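Long-range contacts in pentatricopeptide repeat-containing protein 10, chloroplastic (Zea mays, PDB 4M59), which binds two similar intergenic RNA regions of the maize chloroplast, in the atpH 5'-UTR and psaJ 3'-UTR, and shields transcripts from exonuclease decay: residues 462-467 with 474-479; 502-507 with 535-540; 529-534 with 552-557. The protein carries 4 engineered substitutions. All blocks are in the same frame, centred on the assembly; numbering follows the deposited sequence.

Interaction 1: residues 462-467 with 474-479; sequences LLLQCY and AGIAAI
Tyr467 lays its ring over the backbone of Gly475, and the two helices pack around this overlap. The tyrosine side chain starts at Tyr467 CB, which rests near CG1 of Ile476 at 4.3 Å. CG then leaves anti to the carbonyl carbon (chi1 -80°), a turn that swings the ring out over the partner helix. Of the ring carbons, CD2 lies above the Gly475 carbonyl group, Tyr467 CE2 stands 3.8 Å from Gly475 O, and CE1 and CZ look down on Gly475 CA. Gly475 CA sits 3.9 Å from the centroid of the Tyr467 ring and only 10° off the normal, which makes a CH-pi contact over the middle of the face; the glycine brings no side chain to hold the flat ring off. At the tip, the OH passes beyond both segments and hydrogen-bonds to Gln442, while Trp438 meets the same ring with its plane inclined. The two segments form a helix hairpin in the predicted twelfth pentatricopeptide repeat, with local axes 9.2 Å apart and N-to-C directions 151° from each other. Beside the ring, Ile479 contributes its CD1, which lies near the ring plane, 4.4 Å from Tyr467 CE2. The same methyl, Ile479 CD1, presses closely on Leu464 CD1, at 3.5 Å, and more loosely on Leu463 CD2, so three side chains of 462-467 converge on one methyl. Leu464 CD1 also comes within 4.3 Å of Ile476 CG1. Leu464 packs in addition against Thr498 and Leu499 of helix 493-504, and Leu463 leans on Ala441 of helix 438-449.

Interaction 2: residues 502-507 with 535-540; sequences ANFKCR and LSIYAK. With nucleotides of chain C.
Phe504 and Ile537 run alongside each other, heading opposite ways, the ring carbon CE1 of Phe504 lying 3.9 Å from CB of Ile537. With CG of Phe504 anti to the backbone N (chi1 -178°), the ring stretches past this isoleucine toward Ser536 and the RNA backbone. There its edge meets two oxygens near the ring plane: OG of Ser536, 3.6 Å from Phe504 CZ, and the phosphate oxygen OP1 of U15 of chain C, 3.2 Å from Phe504 CE2. Met512 of helix 509-519 packs against both Phe504 and Ile537. Over one face of the ring hangs Arg507, whose NH2 stands 4.1 Å above the plane of Phe504, displaced from the ring centre. Arg507 has positive phi and is the C-prime residue of the Schellman motif that ends the helix, and its chain bends at chi2 and chi3, which brings NH2 over the outer part of the ring. Lys540 is its counterpart: fully extended beyond CG, it runs nearly perpendicular to both Phe504 and Arg507 and sets NZ over one face of the guanidinium, 2.9 Å from Arg507 NH2. Two donors so placed do not bond to each other, and the exact spacing is uncertain. Their surroundings are anionic, since Arg507 NH2 is 3.7 Å from OP2 of U15 of chain C and Lys540 CE is 3.3 Å from OP1 of U16 of chain C. The phosphates probably offset the two positive charges and ease their approach, so that the junction of the predicted thirteenth and fourteenth repeats offers the RNA backbone a basic patch above an apolar ring.

Interaction 3: residues 529-534 with 552-557; sequences VIFNSM and DSIKRS. With nucleotides of chain C.
Phe531 and Ile554 carry most of this contact, while Val529 and Ile530 face elsewhere. Val529, at the start, faces the RNA: Val529 CG2 lies 3.8 Å from N7 of A11 of chain C, and its other methyl is near the ribose. Ile530 packs instead on Trp493 and Phe516. Phe531 has its CG anti to the carbonyl carbon (chi1 -74°), which sends the ring across to 552-557. Phe531 CB touches CG1 of Ile554 at 3.5 Å, and the two side chains lie side by side, running opposite ways. Ile554 CA lies over one face of the Phe531 ring, 4.2 Å above the plane and away from its centre, while Phe531 CZ reaches 3.8 Å from OG of Ser557. An alanine in place of Phe531 would take the ring away and is likely to leave Ile554 and Ser557 facing a gap between the helices. Asn532 comes next, with Asn532 OD1 4.1 Å from Ile554 CD1 at one end of the amide. At the other end, Asn532 ND2 hydrogen-bonds to Asp562 and stands 3.6 Å from N1 of A11 of chain C. Ser533 OG then turns back to donate to Ile530 O over 3.1 Å, arriving on the same face of that carbonyl as Met534 N, and Met534 packs against Met512 and Phe516. This is the helix hairpin of a pentatricopeptide repeat: the aromatic residue of the first helix packs against the second, while Val529 and Asn532 of the same helix lie beside the base, an arrangement consistent with the RNA-facing surface of the family.

The three contacts follow the superhelix through the predicted twelfth, thirteenth and fourteenth repeats. Interactions 1 and 3 are each the hairpin of one repeat, their centres 24 Å apart and their nearest atoms about 10 Å apart. Interaction 2 joins the thirteenth repeat to the fourteenth; its centre lies 16 Å from that of interaction 1 and 13 Å from that of interaction 3. It touches interaction 1 through Ile476 and Leu464 against Ala502, on helix 493-504, and interaction 3 through Phe504 on Ser533 O; helix 528-539 serves both 2 and 3. Interaction 1 closes before the others open, whereas the segments of 2 and 3 alternate along the chain. Packing within repeats thus continues into packing between them along the RNA path.

Interaction 1: residues 462-467 with 474-479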
loop_
_atom_site.group_PDB
_atom_site.type_symbol
_atom_site.label_atom_id
_atom_site.label_comp_id
_atom_site.label_asym_id
_atom_site.label_seq_id
_atom_site.Cartn_x
_atom_site.Cartn_y
_atom_site.Cartn_z
ATOM N N LEU A 462 -20.527 2.644 3.616
ATOM C CA LEU A 462 -20.695 4.055 3.901
ATOM C C LEU A 462 -21.923 4.266 4.743
ATOM O O LEU A 462 -21.886 4.949 5.760
ATOM C CB LEU A 462 -20.872 4.825 2.600
ATOM C CG LEU A 462 -19.648 5.459 1.962
ATOM C CD1 LEU A 462 -18.468 4.543 2.038
ATOM C CD2 LEU A 462 -19.960 5.781 0.531
ATOM N N LEU A 463 -23.016 3.681 4.293
ATOM C CA LEU A 463 -24.285 3.797 4.972
ATOM C C LEU A 463 -24.147 3.212 6.345
ATOM O O LEU A 463 -24.733 3.687 7.299
ATOM C CB LEU A 463 -25.349 3.030 4.210
ATOM C CG LEU A 463 -26.770 3.140 4.742
ATOM C CD1 LEU A 463 -27.299 4.524 4.502
ATOM C CD2 LEU A 463 -27.664 2.116 4.094
ATOM N N LEU A 464 -23.354 2.171 6.448
ATOM C CA LEU A 464 -23.173 1.534 7.714
ATOM C C LEU A 464 -22.450 2.482 8.622
ATOM O O LEU A 464 -22.896 2.763 9.713
ATOM C CB LEU A 464 -22.353 0.289 7.521
ATOM C CG LEU A 464 -22.368 -0.675 8.679
ATOM C CD1 LEU A 464 -23.775 -0.919 9.091
ATOM C CD2 LEU A 464 -21.745 -1.933 8.201
ATOM N N GLN A 465 -21.320 2.978 8.149
ATOM C CA GLN A 465 -20.530 3.912 8.916
ATOM C C GLN A 465 -21.371 5.120 9.252
ATOM O O GLN A 465 -21.267 5.681 10.332
ATOM C CB GLN A 465 -19.296 4.327 8.123
ATOM C CG GLN A 465 -18.230 3.263 8.059
ATOM C CD GLN A 465 -17.015 3.682 7.261
ATOM O OE1 GLN A 465 -17.116 4.439 6.303
ATOM N NE2 GLN A 465 -15.852 3.180 7.650
ATOM N N CYS A 466 -22.210 5.509 8.300
ATOM C CA CYS A 466 -23.079 6.666 8.455
ATOM C C CYS A 466 -23.999 6.518 9.661
ATOM O O CYS A 466 -24.318 7.500 10.330
ATOM C CB CYS A 466 -23.908 6.879 7.190
ATOM S SG CYS A 466 -24.228 8.612 6.788
ATOM N N TYR A 467 -24.430 5.290 9.930
ATOM C CA TYR A 467 -25.345 5.051 11.034
ATOM C C TYR A 467 -24.573 5.013 12.333
ATOM O O TYR A 467 -25.104 5.266 13.398
ATOM C CB TYR A 467 -26.057 3.707 10.866
ATOM C CG TYR A 467 -27.225 3.674 9.905
ATOM C CD1 TYR A 467 -28.350 4.431 10.126
ATOM C CD2 TYR A 467 -27.215 2.839 8.809
ATOM C CE1 TYR A 467 -29.418 4.387 9.267
ATOM C CE2 TYR A 467 -28.284 2.788 7.942
ATOM C CZ TYR A 467 -29.381 3.565 8.180
ATOM O OH TYR A 467 -30.450 3.523 7.325
ATOM N N ALA A 474 -30.824 0.834 14.764
ATOM C CA ALA A 474 -31.876 0.111 14.077
ATOM C C ALA A 474 -31.602 -0.031 12.590
ATOM O O ALA A 474 -32.198 -0.866 11.921
ATOM C CB ALA A 474 -33.204 0.779 14.302
ATOM N N GLY A 475 -30.709 0.798 12.071
ATOM C CA GLY A 475 -30.350 0.747 10.670
ATOM C C GLY A 475 -29.188 -0.189 10.459
ATOM O O GLY A 475 -28.986 -0.710 9.374
ATOM N N ILE A 476 -28.420 -0.397 11.506
ATOM C CA ILE A 476 -27.369 -1.379 11.462
ATOM C C ILE A 476 -28.000 -2.731 11.345
ATOM O O ILE A 476 -27.808 -3.431 10.369
ATOM C CB ILE A 476 -26.568 -1.371 12.730
ATOM C CG1 ILE A 476 -25.778 -0.075 12.832
ATOM C CG2 ILE A 476 -25.638 -2.553 12.759
ATOM C CD1 ILE A 476 -24.993 0.036 14.089
ATOM N N ALA A 477 -28.771 -3.085 12.358
ATOM C CA ALA A 477 -29.456 -4.357 12.403
ATOM C C ALA A 477 -30.213 -4.574 11.123
ATOM O O ALA A 477 -30.282 -5.676 10.615
ATOM C CB ALA A 477 -30.398 -4.374 13.560
ATOM N N ALA A 478 -30.759 -3.503 10.589
ATOM C CA ALA A 478 -31.475 -3.572 9.337
ATOM C C ALA A 478 -30.551 -3.935 8.200
ATOM O O ALA A 478 -30.999 -4.329 7.135
ATOM C CB ALA A 478 -32.137 -2.258 9.057
ATOM N N ILE A 479 -29.252 -3.797 8.430
ATOM C CA ILE A 479 -28.260 -4.158 7.426
ATOM C C ILE A 479 -27.796 -5.590 7.655
ATOM O O ILE A 479 -27.614 -6.355 6.710
ATOM C CB ILE A 479 -27.050 -3.211 7.455
ATOM C CG1 ILE A 479 -27.482 -1.798 7.061
ATOM C CG2 ILE A 479 -25.953 -3.720 6.530
ATOM C CD1 ILE A 479 -26.339 -0.895 6.651
#

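Interaction 2: residues 502-507 with 535-540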
loop_
_atom_site.group_PDB
_atom_site.type_symbol
_atom_site.label_atom_id
_atom_site.label_comp_id
_atom_site.label_asym_id
_atom_site.label_seq_id
_atom_site.Cartn_x
_atom_site.Cartn_y
_atom_site.Cartn_z
ATOM N N ALA A 502 -18.837 -0.681 13.570
ATOM C CA ALA A 502 -20.036 0.120 13.717
ATOM C C ALA A 502 -20.867 -0.314 14.897
ATOM O O ALA A 502 -21.764 0.393 15.316
ATOM C CB ALA A 502 -20.856 0.076 12.460
ATOM N N ASN A 503 -20.578 -1.506 15.405
ATOM C CA ASN A 503 -21.289 -2.040 16.554
ATOM C C ASN A 503 -20.518 -1.742 17.828
ATOM O O ASN A 503 -21.068 -1.789 18.926
ATOM C CB ASN A 503 -21.513 -3.543 16.402
ATOM C CG ASN A 503 -22.760 -3.866 15.606
ATOM O OD1 ASN A 503 -23.877 -3.585 16.040
ATOM N ND2 ASN A 503 -22.576 -4.459 14.434
ATOM N N PHE A 504 -19.237 -1.424 17.671
ATOM C CA PHE A 504 -18.426 -1.052 18.798
ATOM C C PHE A 504 -18.751 0.374 19.117
ATOM O O PHE A 504 -19.017 0.719 20.253
ATOM C CB PHE A 504 -16.955 -1.172 18.458
ATOM C CG PHE A 504 -16.049 -0.854 19.595
ATOM C CD1 PHE A 504 -16.128 -1.555 20.766
ATOM C CD2 PHE A 504 -15.112 0.134 19.488
ATOM C CE1 PHE A 504 -15.296 -1.268 21.806
ATOM C CE2 PHE A 504 -14.282 0.418 20.530
ATOM C CZ PHE A 504 -14.374 -0.284 21.687
ATOM N N LYS A 505 -18.751 1.202 18.086
ATOM C CA LYS A 505 -18.971 2.621 18.256
ATOM C C LYS A 505 -20.325 2.868 18.875
ATOM O O LYS A 505 -20.540 3.888 19.517
ATOM C CB LYS A 505 -18.874 3.344 16.917
ATOM N N CYS A 506 -21.233 1.923 18.673
ATOM C CA CYS A 506 -22.568 2.007 19.224
ATOM C C CYS A 506 -22.733 0.999 20.348
ATOM O O CYS A 506 -23.831 0.783 20.835
ATOM C CB CYS A 506 -23.613 1.754 18.143
ATOM S SG CYS A 506 -23.596 2.918 16.794
ATOM N N ARG A 507 -21.630 0.384 20.753
ATOM C CA ARG A 507 -21.626 -0.554 21.869
ATOM C C ARG A 507 -22.652 -1.658 21.726
ATOM O O ARG A 507 -23.368 -1.964 22.667
ATOM C CB ARG A 507 -21.862 0.176 23.180
ATOM C CG ARG A 507 -21.012 1.399 23.359
ATOM C CD ARG A 507 -19.769 1.115 24.159
ATOM N NE ARG A 507 -18.560 1.431 23.409
ATOM C CZ ARG A 507 -18.100 2.660 23.212
ATOM N NH1 ARG A 507 -18.746 3.702 23.706
ATOM N NH2 ARG A 507 -16.994 2.846 22.513
ATOM N N LEU A 535 -11.664 -6.854 22.230
ATOM C CA LEU A 535 -11.048 -6.922 23.531
ATOM C C LEU A 535 -11.550 -5.815 24.418
ATOM O O LEU A 535 -11.717 -6.003 25.609
ATOM C CB LEU A 535 -9.543 -6.821 23.405
ATOM C CG LEU A 535 -8.803 -7.007 24.713
ATOM C CD1 LEU A 535 -9.116 -8.360 25.228
ATOM C CD2 LEU A 535 -7.334 -6.864 24.484
ATOM N N SER A 536 -11.792 -4.655 23.826
ATOM C CA SER A 536 -12.217 -3.503 24.595
ATOM C C SER A 536 -13.682 -3.575 24.944
ATOM O O SER A 536 -14.100 -3.090 25.983
ATOM C CB SER A 536 -11.950 -2.217 23.834
ATOM O OG SER A 536 -12.374 -1.105 24.586
ATOM N N ILE A 537 -14.471 -4.182 24.077
ATOM C CA ILE A 537 -15.884 -4.302 24.353
ATOM C C ILE A 537 -16.130 -5.307 25.465
ATOM O O ILE A 537 -16.983 -5.094 26.311
ATOM C CB ILE A 537 -16.694 -4.632 23.088
ATOM C CG1 ILE A 537 -18.180 -4.505 23.373
ATOM C CG2 ILE A 537 -16.385 -6.003 22.573
ATOM C CD1 ILE A 537 -18.568 -3.163 23.891
ATOM N N TYR A 538 -15.369 -6.391 25.477
ATOM C CA TYR A 538 -15.513 -7.390 26.520
ATOM C C TYR A 538 -14.994 -6.810 27.809
ATOM O O TYR A 538 -15.497 -7.104 28.886
ATOM C CB TYR A 538 -14.725 -8.656 26.180
ATOM C CG TYR A 538 -15.290 -9.495 25.064
ATOM C CD1 TYR A 538 -16.628 -9.438 24.729
ATOM C CD2 TYR A 538 -14.481 -10.343 24.345
ATOM C CE1 TYR A 538 -17.131 -10.205 23.709
ATOM C CE2 TYR A 538 -14.982 -11.108 23.323
ATOM C CZ TYR A 538 -16.305 -11.035 23.011
ATOM O OH TYR A 538 -16.793 -11.806 21.996
ATOM N N ALA A 539 -13.965 -5.990 27.701
ATOM C CA ALA A 539 -13.359 -5.404 28.869
ATOM C C ALA A 539 -14.266 -4.343 29.435
ATOM O O ALA A 539 -14.318 -4.144 30.638
ATOM C CB ALA A 539 -12.028 -4.810 28.527
ATOM N N LYS A 540 -14.986 -3.653 28.564
ATOM C CA LYS A 540 -15.904 -2.630 29.023
ATOM C C LYS A 540 -17.060 -3.227 29.809
ATOM O O LYS A 540 -17.812 -2.514 30.462
ATOM C CB LYS A 540 -16.402 -1.779 27.863
ATOM C CG LYS A 540 -15.439 -0.685 27.483
ATOM C CD LYS A 540 -15.892 0.039 26.239
ATOM C CE LYS A 540 -14.862 1.054 25.812
ATOM N NZ LYS A 540 -15.273 1.764 24.586
ATOM P P U C 15 -12.758 4.330 21.841
ATOM O OP1 U C 15 -13.021 3.363 20.748
ATOM O OP2 U C 15 -13.888 4.866 22.638
ATOM O "O5'" U C 15 -11.701 3.682 22.842
ATOM C "C5'" U C 15 -11.952 2.396 23.438
ATOM C "C4'" U C 15 -10.767 1.955 24.263
ATOM O "O4'" U C 15 -9.545 2.161 23.511
ATOM C "C3'" U C 15 -10.535 2.724 25.555
ATOM O "O3'" U C 15 -11.343 2.206 26.602
ATOM C "C2'" U C 15 -9.056 2.462 25.824
ATOM O "O2'" U C 15 -8.816 1.242 26.493
ATOM C "C1'" U C 15 -8.478 2.418 24.406
ATOM N N1 U C 15 -7.830 3.673 24.006
ATOM C C2 U C 15 -6.489 3.825 24.300
ATOM O O2 U C 15 -5.835 2.967 24.868
ATOM N N3 U C 15 -5.944 5.019 23.901
ATOM C C4 U C 15 -6.582 6.055 23.256
ATOM O O4 U C 15 -5.948 7.070 22.962
ATOM C C5 U C 15 -7.969 5.822 22.988
ATOM C C6 U C 15 -8.531 4.668 23.364
ATOM P P U C 16 -12.218 3.198 27.496
ATOM O OP1 U C 16 -13.177 2.385 28.282
ATOM O OP2 U C 16 -12.723 4.281 26.616
ATOM O "O5'" U C 16 -11.148 3.820 28.498
ATOM C "C5'" U C 16 -10.386 2.974 29.377
ATOM C "C4'" U C 16 -9.709 3.800 30.445
ATOM O "O4'" U C 16 -8.521 4.426 29.892
ATOM C "C3'" U C 16 -10.527 4.952 31.009
ATOM O "O3'" U C 16 -11.343 4.515 32.088
ATOM C "C2'" U C 16 -9.445 5.902 31.504
ATOM O "O2'" U C 16 -8.934 5.543 32.770
ATOM C "C1'" U C 16 -8.371 5.728 30.430
ATOM N N1 U C 16 -8.489 6.698 29.332
ATOM C C2 U C 16 -7.840 7.909 29.476
ATOM O O2 U C 16 -7.183 8.195 30.462
ATOM N N3 U C 16 -7.991 8.771 28.420
ATOM C C4 U C 16 -8.705 8.557 27.261
ATOM O O4 U C 16 -8.743 9.437 26.400
ATOM C C5 U C 16 -9.348 7.281 27.188
ATOM C C6 U C 16 -9.222 6.417 28.202
#

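Interaction 3: residues 529-534 with 552-557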
loop_
_atom_site.group_PDB
_atom_site.type_symbol
_atom_site.label_atom_id
_atom_site.label_comp_id
_atom_site.label_asym_id
_atom_site.label_seq_id
_atom_site.Cartn_x
_atom_site.Cartn_y
_atom_site.Cartn_z
ATOM N N VAL A 529 -7.447 -4.511 14.337
ATOM C CA VAL A 529 -8.556 -3.616 14.575
ATOM C C VAL A 529 -9.721 -4.399 15.140
ATOM O O VAL A 529 -10.351 -3.991 16.103
ATOM C CB VAL A 529 -8.972 -2.952 13.272
ATOM C CG1 VAL A 529 -10.335 -2.331 13.389
ATOM C CG2 VAL A 529 -7.954 -1.920 12.882
ATOM N N ILE A 530 -9.986 -5.546 14.534
ATOM C CA ILE A 530 -11.089 -6.389 14.940
ATOM C C ILE A 530 -10.836 -7.018 16.284
ATOM O O ILE A 530 -11.679 -6.974 17.157
ATOM C CB ILE A 530 -11.314 -7.489 13.922
ATOM C CG1 ILE A 530 -11.898 -6.899 12.653
ATOM C CG2 ILE A 530 -12.249 -8.521 14.464
ATOM C CD1 ILE A 530 -12.093 -7.882 11.572
ATOM N N PHE A 531 -9.672 -7.609 16.453
ATOM C CA PHE A 531 -9.326 -8.252 17.698
ATOM C C PHE A 531 -9.472 -7.290 18.854
ATOM O O PHE A 531 -10.219 -7.542 19.780
ATOM C CB PHE A 531 -7.886 -8.734 17.648
ATOM C CG PHE A 531 -7.665 -9.952 16.797
ATOM C CD1 PHE A 531 -8.073 -11.194 17.220
ATOM C CD2 PHE A 531 -7.003 -9.860 15.596
ATOM C CE1 PHE A 531 -7.852 -12.307 16.454
ATOM C CE2 PHE A 531 -6.786 -10.974 14.834
ATOM C CZ PHE A 531 -7.200 -12.191 15.267
ATOM N N ASN A 532 -8.756 -6.178 18.782
ATOM C CA ASN A 532 -8.733 -5.176 19.838
ATOM C C ASN A 532 -10.096 -4.665 20.244
ATOM O O ASN A 532 -10.405 -4.568 21.420
ATOM C CB ASN A 532 -7.896 -3.989 19.398
ATOM C CG ASN A 532 -6.445 -4.190 19.648
ATOM O OD1 ASN A 532 -6.051 -5.086 20.383
ATOM N ND2 ASN A 532 -5.630 -3.348 19.059
ATOM N N SER A 533 -10.891 -4.315 19.256
ATOM C CA SER A 533 -12.237 -3.851 19.487
ATOM C C SER A 533 -12.981 -4.877 20.298
ATOM O O SER A 533 -13.692 -4.546 21.231
ATOM C CB SER A 533 -12.954 -3.693 18.175
ATOM O OG SER A 533 -13.769 -4.824 17.981
ATOM N N MET A 534 -12.819 -6.138 19.938
ATOM C CA MET A 534 -13.466 -7.194 20.685
ATOM C C MET A 534 -12.915 -7.237 22.083
ATOM O O MET A 534 -13.604 -7.597 23.017
ATOM C CB MET A 534 -13.276 -8.535 20.003
ATOM C CG MET A 534 -13.874 -8.594 18.637
ATOM S SD MET A 534 -15.628 -8.295 18.630
ATOM C CE MET A 534 -16.199 -9.830 19.306
ATOM N N ASP A 552 -5.145 -13.991 23.651
ATOM C CA ASP A 552 -4.281 -15.090 23.289
ATOM C C ASP A 552 -4.500 -15.409 21.837
ATOM O O ASP A 552 -3.566 -15.689 21.106
ATOM C CB ASP A 552 -4.591 -16.305 24.146
ATOM C CG ASP A 552 -4.427 -16.026 25.621
ATOM O OD1 ASP A 552 -3.856 -14.978 25.968
ATOM O OD2 ASP A 552 -4.858 -16.870 26.438
ATOM N N SER A 553 -5.746 -15.338 21.417
ATOM C CA SER A 553 -6.073 -15.624 20.045
ATOM C C SER A 553 -5.486 -14.590 19.126
ATOM O O SER A 553 -5.427 -14.796 17.928
ATOM C CB SER A 553 -7.571 -15.687 19.852
ATOM O OG SER A 553 -8.035 -17.011 20.018
ATOM N N ILE A 554 -5.075 -13.461 19.682
ATOM C CA ILE A 554 -4.326 -12.492 18.915
ATOM C C ILE A 554 -2.949 -13.080 18.775
ATOM O O ILE A 554 -2.357 -13.068 17.702
ATOM C CB ILE A 554 -4.202 -11.154 19.655
ATOM C CG1 ILE A 554 -5.524 -10.398 19.635
ATOM C CG2 ILE A 554 -3.127 -10.279 19.045
ATOM C CD1 ILE A 554 -5.479 -9.111 20.387
ATOM N N LYS A 555 -2.428 -13.602 19.879
ATOM C CA LYS A 555 -1.101 -14.208 19.888
ATOM C C LYS A 555 -1.049 -15.430 18.976
ATOM O O LYS A 555 -0.105 -15.595 18.200
ATOM C CB LYS A 555 -0.701 -14.596 21.312
ATOM C CG LYS A 555 -0.272 -13.424 22.179
ATOM C CD LYS A 555 0.294 -13.897 23.506
ATOM C CE LYS A 555 -0.808 -14.162 24.517
ATOM N NZ LYS A 555 -0.266 -14.428 25.877
ATOM N N ARG A 556 -2.066 -16.278 19.072
ATOM C CA ARG A 556 -2.137 -17.483 18.253
ATOM C C ARG A 556 -2.313 -17.138 16.778
ATOM O O ARG A 556 -2.133 -17.987 15.907
ATOM C CB ARG A 556 -3.283 -18.381 18.726
ATOM C CG ARG A 556 -3.264 -18.689 20.212
ATOM C CD ARG A 556 -3.105 -20.180 20.466
ATOM N NE ARG A 556 -2.378 -20.450 21.704
ATOM C CZ ARG A 556 -2.588 -21.512 22.474
ATOM N NH1 ARG A 556 -3.509 -22.406 22.143
ATOM N NH2 ARG A 556 -1.881 -21.680 23.583
ATOM N N SER A 557 -2.664 -15.887 16.507
ATOM C CA SER A 557 -2.865 -15.424 15.140
ATOM C C SER A 557 -1.539 -15.050 14.486
ATOM O O SER A 557 -1.280 -15.400 13.336
ATOM C CB SER A 557 -3.823 -14.235 15.109
ATOM O OG SER A 557 -4.046 -13.796 13.781
ATOM P P A C 11 -8.589 2.262 9.556
ATOM O OP1 A C 11 -7.240 2.407 10.158
ATOM O OP2 A C 11 -8.807 1.278 8.463
ATOM O "O5'" A C 11 -9.616 1.924 10.726
ATOM C "C5'" A C 11 -10.821 2.659 10.867
ATOM C "C4'" A C 11 -11.313 2.642 12.289
ATOM O "O4'" A C 11 -10.779 1.492 12.979
ATOM C "C3'" A C 11 -10.874 3.822 13.138
ATOM O "O3'" A C 11 -11.675 4.970 12.924
ATOM C "C2'" A C 11 -10.931 3.271 14.561
ATOM O "O2'" A C 11 -12.252 3.346 15.081
ATOM C "C1'" A C 11 -10.581 1.794 14.343
ATOM N N9 A C 11 -9.180 1.487 14.681
ATOM C C8 A C 11 -8.054 1.808 13.964
ATOM N N7 A C 11 -6.938 1.388 14.513
ATOM C C5 A C 11 -7.363 0.741 15.668
ATOM C C6 A C 11 -6.666 0.076 16.692
ATOM N N6 A C 11 -5.338 -0.054 16.719
ATOM N N1 A C 11 -7.387 -0.460 17.699
ATOM C C2 A C 11 -8.722 -0.332 17.672
ATOM N N3 A C 11 -9.489 0.270 16.766
ATOM C C4 A C 11 -8.740 0.791 15.778
#